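Local coordinates for putative ring-cleaving dioxygenase mhqO (Bacillus subtilis subsp. subtilis, PDB 3OAJ), which is a putative iron-dependent extradiol ring-cleavage dioxygenase that may contribute to the breakdown of aromatic compounds, at residues K97-K101 with F102-Y106; T139-G143 with E144-D148; K108-F112 with G113-V117. All coordinates share one frame; numbering follows the deposited sequence.

Overall arrangement
All three contacts are local, and all lie on the same polypeptide well away from the metal site, where His11, His218 and Glu266 hold a zinc ion in this crystal. Contact 1 ends helix 92-101, and the chain then runs on into the hairpin of contact 3, at one edge of an eight-stranded mixed sheet. Their centres are about 18 Å apart, yet Tyr106 CB meets Val117 CG1 at 3.6 Å. Contact 2 is a turn in the long connection to strand 153-160, centred about 17 Å from contact 1 and tied to it by a salt bridge, Lys101 NZ to Glu144 OE2, 3.1 Å. Contacts 2 and 3 do not touch; their nearest atoms are about 14 Å apart.

Contact 1: K97-K101 with F102-Y106; sequences KRLEK and FNVPY
A Schellman motif ends helix 92-101 here, just before the chain enters strand 107-111 of the first vicinal-oxygen-chelate (VOC) domain. Its two signature bonds run from Val104 N to Leu99 O, 2.8 Å and fairly straight, and from Asn103 N to Glu100 O, 3.0 Å. Asn103 is the C-prime residue, and its positive phi of 60° reverses the chain. Phe102 N still makes a helical bond to Arg98 O. A water donates to Glu100 O and, in one conformer of Asn103, to its OD1 as well, bridging the exposed side of the turn.

The reversal brings Val104 back against the helix, where its CG1 packs on Leu99 CD2 at 3.9 Å; the other methyl of the leucine, CD1, reaches Tyr106 CB. Phe119 of strand 114-120 touches both Leu99 and Val104, so this apolar patch seats the helix end on the sheet.

On another side of the helix, Arg98 and Phe102 run side by side. With CG anti to the backbone N (chi1 -179°) and the chain extended as far as NE, Arg98 lies alongside the phenyl ring, and its guanidinium is fixed by the carbonyls of Gly28 and Val29. Guanidinium and ring are steeply inclined, 71° between planes, with Phe102 CE2 over the centre of the guanidinium face, 3.7 Å from Arg98 CZ.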
loop_
_atom_site.group_PDB
_atom_site.type_symbol
_atom_site.label_atom_id
_atom_site.label_comp_id
_atom_site.label_asym_id
_atom_site.label_seq_id
_atom_site.Cartn_x
_atom_site.Cartn_y
_atom_site.Cartn_z
ATOM N N LYS A 97 -13.944 3.075 -18.285
ATOM C CA LYS A 97 -15.072 2.248 -18.765
ATOM C C LYS A 97 -15.309 1.046 -17.833
ATOM O O LYS A 97 -16.458 0.654 -17.588
ATOM C CB LYS A 97 -14.892 1.792 -20.225
ATOM C CG LYS A 97 -14.853 2.910 -21.255
ATOM C CD LYS A 97 -16.113 3.726 -21.328
ATOM C CE LYS A 97 -16.046 4.668 -22.533
ATOM N NZ LYS A 97 -17.384 5.183 -22.887
ATOM N N ARG A 98 -14.232 0.482 -17.298
ATOM C CA ARG A 98 -14.342 -0.634 -16.367
ATOM C C ARG A 98 -15.007 -0.209 -15.058
ATOM O O ARG A 98 -15.897 -0.904 -14.560
ATOM C CB ARG A 98 -12.978 -1.276 -16.135
ATOM C CG ARG A 98 -12.999 -2.476 -15.191
ATOM C CD ARG A 98 -11.641 -3.206 -15.207
ATOM N NE ARG A 98 -11.690 -4.454 -14.453
ATOM C CZ ARG A 98 -12.154 -5.605 -14.929
ATOM N NH1 ARG A 98 -12.617 -5.680 -16.184
ATOM N NH2 ARG A 98 -12.153 -6.682 -14.145
ATOM N N LEU A 99 -14.582 0.919 -14.485
ATOM C CA LEU A 99 -15.267 1.439 -13.288
ATOM C C LEU A 99 -16.759 1.691 -13.517
ATOM O O LEU A 99 -17.593 1.394 -12.639
ATOM C CB LEU A 99 -14.570 2.690 -12.749
ATOM C CG LEU A 99 -13.167 2.485 -12.167
ATOM C CD1 LEU A 99 -12.560 3.827 -11.833
ATOM C CD2 LEU A 99 -13.136 1.537 -10.946
ATOM N N GLU A 100 -17.081 2.262 -14.660
ATOM C CA GLU A 100 -18.483 2.437 -15.057
ATOM C C GLU A 100 -19.277 1.135 -15.115
ATOM O O GLU A 100 -20.359 1.103 -14.616
ATOM C CB GLU A 100 -18.599 3.225 -16.376
ATOM C CG GLU A 100 -19.980 3.373 -16.849
ATOM C CD GLU A 100 -20.122 3.982 -18.230
ATOM O OE1 GLU A 100 -19.832 3.316 -19.255
ATOM O OE2 GLU A 100 -20.653 5.102 -18.246
ATOM N N LYS A 101 -18.689 0.120 -15.721
ATOM C CA LYS A 101 -19.291 -1.217 -15.841
ATOM C C LYS A 101 -19.611 -1.785 -14.455
ATOM O O LYS A 101 -20.636 -2.463 -14.270
ATOM C CB LYS A 101 -18.317 -2.139 -16.600
ATOM C CG LYS A 101 -18.702 -3.606 -16.761
ATOM C CD LYS A 101 -17.505 -4.360 -17.339
ATOM C CE LYS A 101 -17.685 -5.871 -17.328
ATOM N NZ LYS A 101 -16.583 -6.493 -18.134
ATOM N N PHE A 102 -18.736 -1.501 -13.488
ATOM C CA PHE A 102 -18.927 -1.977 -12.124
ATOM C C PHE A 102 -19.669 -1.006 -11.211
ATOM O O PHE A 102 -19.712 -1.225 -9.998
ATOM C CB PHE A 102 -17.594 -2.417 -11.513
ATOM C CG PHE A 102 -17.079 -3.707 -12.089
ATOM C CD1 PHE A 102 -17.711 -4.923 -11.797
ATOM C CD2 PHE A 102 -15.975 -3.715 -12.934
ATOM C CE1 PHE A 102 -17.244 -6.114 -12.331
ATOM C CE2 PHE A 102 -15.495 -4.917 -13.489
ATOM C CZ PHE A 102 -16.130 -6.115 -13.178
ATOM N N ASN A 103 -20.244 0.058 -11.788
ATOM C CA ASN A 103 -21.024 1.050 -11.031
ATOM C C ASN A 103 -20.227 1.759 -9.941
ATOM O O ASN A 103 -20.770 2.138 -8.893
ATOM C CB ASN A 103 -22.287 0.423 -10.430
ATOM C CG ASN A 103 -23.184 -0.186 -11.474
ATOM O OD1 ASN A 103 -23.589 0.478 -12.431
ATOM N ND2 ASN A 103 -23.522 -1.457 -11.287
ATOM N N VAL A 104 -18.929 1.945 -10.192
ATOM C CA VAL A 104 -18.048 2.674 -9.274
ATOM C C VAL A 104 -17.899 4.115 -9.780
ATOM O O VAL A 104 -17.338 4.341 -10.849
ATOM C CB VAL A 104 -16.644 1.999 -9.184
ATOM C CG1 VAL A 104 -15.675 2.819 -8.295
ATOM C CG2 VAL A 104 -16.756 0.556 -8.691
ATOM N N PRO A 105 -18.428 5.096 -9.033
ATOM C CA PRO A 105 -18.284 6.471 -9.544
ATOM C C PRO A 105 -16.838 6.935 -9.497
ATOM O O PRO A 105 -16.079 6.520 -8.615
ATOM C CB PRO A 105 -19.127 7.313 -8.571
ATOM C CG PRO A 105 -19.842 6.327 -7.662
ATOM C CD PRO A 105 -19.095 5.043 -7.717
ATOM N N TYR A 106 -16.454 7.733 -10.485
ATOM C CA TYR A 106 -15.131 8.334 -10.488
ATOM C C TYR A 106 -15.182 9.792 -10.905
ATOM O O TYR A 106 -16.146 10.261 -11.526
ATOM C CB TYR A 106 -14.154 7.562 -11.388
ATOM C CG TYR A 106 -14.471 7.667 -12.870
ATOM C CD1 TYR A 106 -15.220 6.684 -13.503
ATOM C CD2 TYR A 106 -14.014 8.748 -13.637
ATOM C CE1 TYR A 106 -15.532 6.784 -14.873
ATOM C CE2 TYR A 106 -14.306 8.846 -15.003
ATOM C CZ TYR A 106 -15.074 7.861 -15.607
ATOM O OH TYR A 106 -15.377 7.939 -16.953
HETATM O O HOH W 1 -23.007 0.306 -15.255
#

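Contact 2: T139-G143 with E144-D148; sequences TWTFG and EVTPD
Backbone hydrogen bonds between Phe142 and Val145 hold this turn together. Phe142 N gives its hydrogen to Val145 O at 3.2 Å, while Val145 N returns one to Phe142 O at 3.1 Å. Next to the first bond, the CA of Thr141 makes a CA-H...O contact of 3.3 Å with the same Val145 O, so this oxygen takes an N-H and a C-H together.

Apolar and van der Waals contacts continue away from the turn. Thr141 CG2, anti to the backbone N, sits 3.5 Å from Val145 O, and Thr141 OG1 meets Pro147 CD at 3.8 Å, the two side chains crossing at a slant. Further out, Pro147 CG rests against Thr139 CA. Val145 CB lies 3.4 Å from Phe142 O, and the valine is buried against helix 92-101, where Phe94, Trp95 and Arg98 touch it.

Polar side chains add three further bonds. Thr146 OG1 donates to Asp148 OD1 within the returning arm, and Glu144, extended beyond CG, carries its carboxylate to a salt bridge with Lys101. Gly143 N is hydrogen-bonded to the carboxylate of Glu311 (OE2).

Gly143, with phi 62° and psi -131°, takes the first corner, a conformation that favours glycine, and Glu144 takes the second. This is a type II' beta turn closing a tight two-residue reversal with a single antiparallel bridge.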
loop_
_atom_site.group_PDB
_atom_site.type_symbol
_atom_site.label_atom_id
_atom_site.label_comp_id
_atom_site.label_asym_id
_atom_site.label_seq_id
_atom_site.Cartn_x
_atom_site.Cartn_y
_atom_site.Cartn_z
ATOM N N THR A 139 2.083 -8.490 -15.543
ATOM C CA THR A 139 1.670 -9.557 -16.450
ATOM C C THR A 139 0.607 -10.490 -15.868
ATOM O O THR A 139 0.272 -11.507 -16.482
ATOM C CB THR A 139 2.879 -10.369 -16.929
ATOM O OG1 THR A 139 3.548 -10.935 -15.801
ATOM C CG2 THR A 139 3.856 -9.463 -17.689
ATOM N N TRP A 140 0.067 -10.138 -14.696
ATOM C CA TRP A 140 -1.050 -10.900 -14.136
ATOM C C TRP A 140 -2.319 -10.609 -14.921
ATOM O O TRP A 140 -2.889 -9.509 -14.847
ATOM C CB TRP A 140 -1.254 -10.573 -12.664
ATOM C CG TRP A 140 -2.181 -11.535 -11.951
ATOM C CD1 TRP A 140 -3.421 -11.246 -11.427
ATOM C CD2 TRP A 140 -1.917 -12.905 -11.631
ATOM N NE1 TRP A 140 -3.941 -12.365 -10.816
ATOM C CE2 TRP A 140 -3.044 -13.396 -10.929
ATOM C CE3 TRP A 140 -0.829 -13.768 -11.857
ATOM C CZ2 TRP A 140 -3.124 -14.718 -10.466
ATOM C CZ3 TRP A 140 -0.920 -15.096 -11.405
ATOM C CH2 TRP A 140 -2.058 -15.544 -10.710
ATOM N N THR A 141 -2.756 -11.606 -15.679
ATOM C CA THR A 141 -3.999 -11.508 -16.443
ATOM C C THR A 141 -5.151 -12.053 -15.603
ATOM O O THR A 141 -5.083 -13.175 -15.094
ATOM C CB THR A 141 -3.893 -12.236 -17.805
ATOM O OG1 THR A 141 -2.880 -11.606 -18.600
ATOM C CG2 THR A 141 -5.214 -12.174 -18.555
ATOM N N PHE A 142 -6.193 -11.246 -15.431
ATOM C CA PHE A 142 -7.331 -11.630 -14.604
ATOM C C PHE A 142 -8.567 -10.954 -15.154
ATOM O O PHE A 142 -8.657 -9.724 -15.176
ATOM C CB PHE A 142 -7.095 -11.239 -13.140
ATOM C CG PHE A 142 -8.007 -11.936 -12.159
ATOM C CD1 PHE A 142 -7.780 -13.259 -11.788
ATOM C CD2 PHE A 142 -9.071 -11.253 -11.576
ATOM C CE1 PHE A 142 -8.612 -13.900 -10.867
ATOM C CE2 PHE A 142 -9.917 -11.889 -10.656
ATOM C CZ PHE A 142 -9.680 -13.213 -10.301
ATOM N N GLY A 143 -9.514 -11.763 -15.619
ATOM C CA GLY A 143 -10.673 -11.238 -16.332
ATOM C C GLY A 143 -10.231 -10.534 -17.603
ATOM O O GLY A 143 -9.436 -11.074 -18.379
ATOM N N GLU A 144 -10.737 -9.321 -17.809
ATOM C CA GLU A 144 -10.382 -8.513 -18.975
ATOM C C GLU A 144 -9.084 -7.721 -18.770
ATOM O O GLU A 144 -8.626 -7.029 -19.679
ATOM C CB GLU A 144 -11.525 -7.549 -19.333
ATOM C CG GLU A 144 -12.748 -8.220 -19.976
ATOM C CD GLU A 144 -13.855 -7.235 -20.344
ATOM O OE1 GLU A 144 -13.585 -6.014 -20.458
ATOM O OE2 GLU A 144 -15.006 -7.690 -20.539
ATOM N N VAL A 145 -8.481 -7.826 -17.590
ATOM C CA VAL A 145 -7.275 -7.031 -17.302
ATOM C C VAL A 145 -6.051 -7.737 -17.896
ATOM O O VAL A 145 -5.711 -8.851 -17.492
ATOM C CB VAL A 145 -7.091 -6.750 -15.783
ATOM C CG1 VAL A 145 -5.906 -5.802 -15.533
ATOM C CG2 VAL A 145 -8.359 -6.142 -15.195
ATOM N N THR A 146 -5.405 -7.073 -18.851
ATOM C CA THR A 146 -4.291 -7.619 -19.620
ATOM C C THR A 146 -3.061 -6.705 -19.457
ATOM O O THR A 146 -3.191 -5.573 -19.020
ATOM C CB THR A 146 -4.674 -7.743 -21.112
ATOM O OG1 THR A 146 -5.218 -6.504 -21.547
ATOM C CG2 THR A 146 -5.741 -8.810 -21.329
ATOM N N PRO A 147 -1.856 -7.193 -19.807
ATOM C CA PRO A 147 -0.638 -6.437 -19.472
ATOM C C PRO A 147 -0.569 -5.027 -20.061
ATOM O O PRO A 147 0.114 -4.159 -19.501
ATOM C CB PRO A 147 0.490 -7.331 -20.013
ATOM C CG PRO A 147 -0.091 -8.700 -19.983
ATOM C CD PRO A 147 -1.541 -8.530 -20.345
ATOM N N ASP A 148 -1.298 -4.788 -21.151
ATOM C CA ASP A 148 -1.272 -3.492 -21.814
ATOM C C ASP A 148 -2.037 -2.430 -21.028
ATOM O O ASP A 148 -1.861 -1.237 -21.262
ATOM C CB ASP A 148 -1.746 -3.605 -23.284
ATOM C CG ASP A 148 -3.160 -4.144 -23.411
ATOM O OD1 ASP A 148 -3.667 -4.751 -22.456
ATOM O OD2 ASP A 148 -3.781 -3.974 -24.482
#

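Contact 3: K108-F112 with G113-V117; sequences KIERF and GEQYV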
loop_
_atom_site.group_PDB
_atom_site.type_symbol
_atom_site.label_atom_id
_atom_site.label_comp_id
_atom_site.label_asym_id
_atom_site.label_seq_id
_atom_site.Cartn_x
_atom_site.Cartn_y
_atom_site.Cartn_z
ATOM N N LYS A 108 -12.427 13.071 -12.367
ATOM C CA LYS A 108 -11.152 13.326 -13.027
ATOM C C LYS A 108 -10.562 14.626 -12.486
ATOM O O LYS A 108 -11.236 15.667 -12.467
ATOM C CB LYS A 108 -11.336 13.490 -14.534
ATOM C CG LYS A 108 -11.977 12.331 -15.285
ATOM C CD LYS A 108 -11.836 12.538 -16.816
ATOM C CE LYS A 108 -12.412 13.887 -17.292
ATOM N NZ LYS A 108 -12.497 13.924 -18.783
ATOM N N ILE A 109 -9.312 14.569 -12.050
ATOM C CA ILE A 109 -8.610 15.773 -11.582
ATOM C C ILE A 109 -7.253 15.852 -12.251
ATOM O O ILE A 109 -6.727 14.847 -12.724
ATOM C CB ILE A 109 -8.470 15.812 -10.027
ATOM C CG1 ILE A 109 -7.485 14.748 -9.516
ATOM C CG2 ILE A 109 -9.822 15.676 -9.340
ATOM C CD1 ILE A 109 -6.070 15.278 -9.289
ATOM N N GLU A 110 -6.692 17.053 -12.290
ATOM C CA GLU A 110 -5.358 17.250 -12.841
ATOM C C GLU A 110 -4.475 17.876 -11.789
ATOM O O GLU A 110 -4.909 18.786 -11.095
ATOM C CB GLU A 110 -5.408 18.167 -14.077
ATOM C CG GLU A 110 -4.031 18.416 -14.712
ATOM C CD GLU A 110 -4.087 18.914 -16.147
ATOM O OE1 GLU A 110 -5.199 19.120 -16.676
ATOM O OE2 GLU A 110 -3.002 19.084 -16.751
ATOM N N ARG A 111 -3.253 17.370 -11.658
ATOM C CA ARG A 111 -2.208 18.116 -10.939
ATOM C C ARG A 111 -0.842 17.775 -11.504
ATOM O O ARG A 111 -0.626 16.675 -11.995
ATOM C CB ARG A 111 -2.265 17.881 -9.423
ATOM C CG ARG A 111 -1.952 16.470 -8.980
ATOM C CD ARG A 111 -2.106 16.313 -7.464
ATOM N NE ARG A 111 -1.617 15.015 -7.014
ATOM C CZ ARG A 111 -2.300 13.874 -7.056
ATOM N NH1 ARG A 111 -3.557 13.809 -7.505
ATOM N NH2 ARG A 111 -1.704 12.778 -6.617
ATOM N N PHE A 112 0.079 18.731 -11.418
ATOM C CA PHE A 112 1.430 18.568 -11.959
ATOM C C PHE A 112 1.445 18.051 -13.404
ATOM O O PHE A 112 2.309 17.260 -13.780
ATOM C CB PHE A 112 2.294 17.682 -11.041
ATOM C CG PHE A 112 2.554 18.273 -9.673
ATOM C CD1 PHE A 112 3.589 19.196 -9.468
ATOM C CD2 PHE A 112 1.778 17.892 -8.587
ATOM C CE1 PHE A 112 3.838 19.726 -8.198
ATOM C CE2 PHE A 112 2.008 18.414 -7.318
ATOM C CZ PHE A 112 3.044 19.347 -7.124
ATOM N N GLY A 113 0.482 18.513 -14.205
ATOM C CA GLY A 113 0.411 18.177 -15.626
ATOM C C GLY A 113 -0.082 16.767 -15.900
ATOM O O GLY A 113 -0.069 16.313 -17.048
ATOM N N GLU A 114 -0.510 16.067 -14.850
ATOM C CA GLU A 114 -1.015 14.704 -15.009
ATOM C C GLU A 114 -2.494 14.612 -14.712
ATOM O O GLU A 114 -3.016 15.289 -13.822
ATOM C CB GLU A 114 -0.265 13.719 -14.102
ATOM C CG GLU A 114 1.227 13.592 -14.392
ATOM C CD GLU A 114 1.914 12.590 -13.486
ATOM O OE1 GLU A 114 1.779 12.704 -12.252
ATOM O OE2 GLU A 114 2.606 11.695 -14.002
ATOM N N GLN A 115 -3.163 13.730 -15.445
ATOM C CA GLN A 115 -4.576 13.480 -15.220
ATOM C C GLN A 115 -4.794 12.238 -14.355
ATOM O O GLN A 115 -4.151 11.200 -14.551
ATOM C CB GLN A 115 -5.328 13.361 -16.550
ATOM C CG GLN A 115 -5.497 14.711 -17.288
ATOM C CD GLN A 115 -6.205 14.584 -18.645
ATOM O OE1 GLN A 115 -6.601 13.486 -19.064
ATOM N NE2 GLN A 115 -6.352 15.710 -19.345
ATOM N N TYR A 116 -5.680 12.378 -13.369
ATOM C CA TYR A 116 -5.979 11.305 -12.412
ATOM C C TYR A 116 -7.443 10.939 -12.440
ATOM O O TYR A 116 -8.298 11.814 -12.573
ATOM C CB TYR A 116 -5.627 11.722 -10.985
ATOM C CG TYR A 116 -4.151 11.917 -10.751
ATOM C CD1 TYR A 116 -3.524 13.114 -11.110
ATOM C CD2 TYR A 116 -3.377 10.905 -10.181
ATOM C CE1 TYR A 116 -2.171 13.300 -10.898
ATOM C CE2 TYR A 116 -2.003 11.077 -9.974
ATOM C CZ TYR A 116 -1.417 12.277 -10.342
ATOM O OH TYR A 116 -0.062 12.457 -10.143
ATOM N N VAL A 117 -7.723 9.648 -12.310
ATOM C CA VAL A 117 -9.070 9.164 -12.045
ATOM C C VAL A 117 -9.145 8.889 -10.543
ATOM O O VAL A 117 -8.359 8.082 -10.017
ATOM C CB VAL A 117 -9.371 7.871 -12.846
ATOM C CG1 VAL A 117 -10.744 7.285 -12.484
ATOM C CG2 VAL A 117 -9.308 8.157 -14.339
HETATM O O HOH W 2 -9.887 14.300 -19.775
#
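Tyr116 and Arg111 meet across this beta hairpin, with Gly113 at its tip; the hairpin joins strands 107-111 and 114-120 at the edge of an eight-stranded mixed sheet to which both VOC modules contribute. Tyr116 pairs with Ile109 through two backbone bonds; the one from Tyr116 N to Ile109 O is 2.8 Å. The tyrosine ring also receives Ile109 CD1, 3.8 Å from Tyr116 CD1.

Gly113 forms the second corner of the type I' turn from Arg111 to Glu114. Phe112 and Gly113 both have positive phi, and Glu114 N closes the turn on Arg111 O at 2.9 Å, while Arg111 N bonds to Glu114 O. Glu110 OE2 comes over the turn to lie 3.7 Å from Gly113 CA.

CG of Arg111 lies between the backbone N and the carbonyl carbon (chi1 66°), and from there the extended chain turns back over the phenol. The flat guanidinium is nearly parallel to the ring, planes 14° apart, in a cation-pi stack. Its NH2 forms salt bridges with Asp200 and Glu128, which hold the group's rotation; Phe186 adds a second cation-pi partner. At the far end of the ring, Tyr116 OH bonds to Arg188 and weakly to OE1 of Glu114, whose carboxylate is held by Arg132 and Arg188. Arg111 CZ stands 3.9 Å from the Tyr116 ring centroid, 18° off its normal.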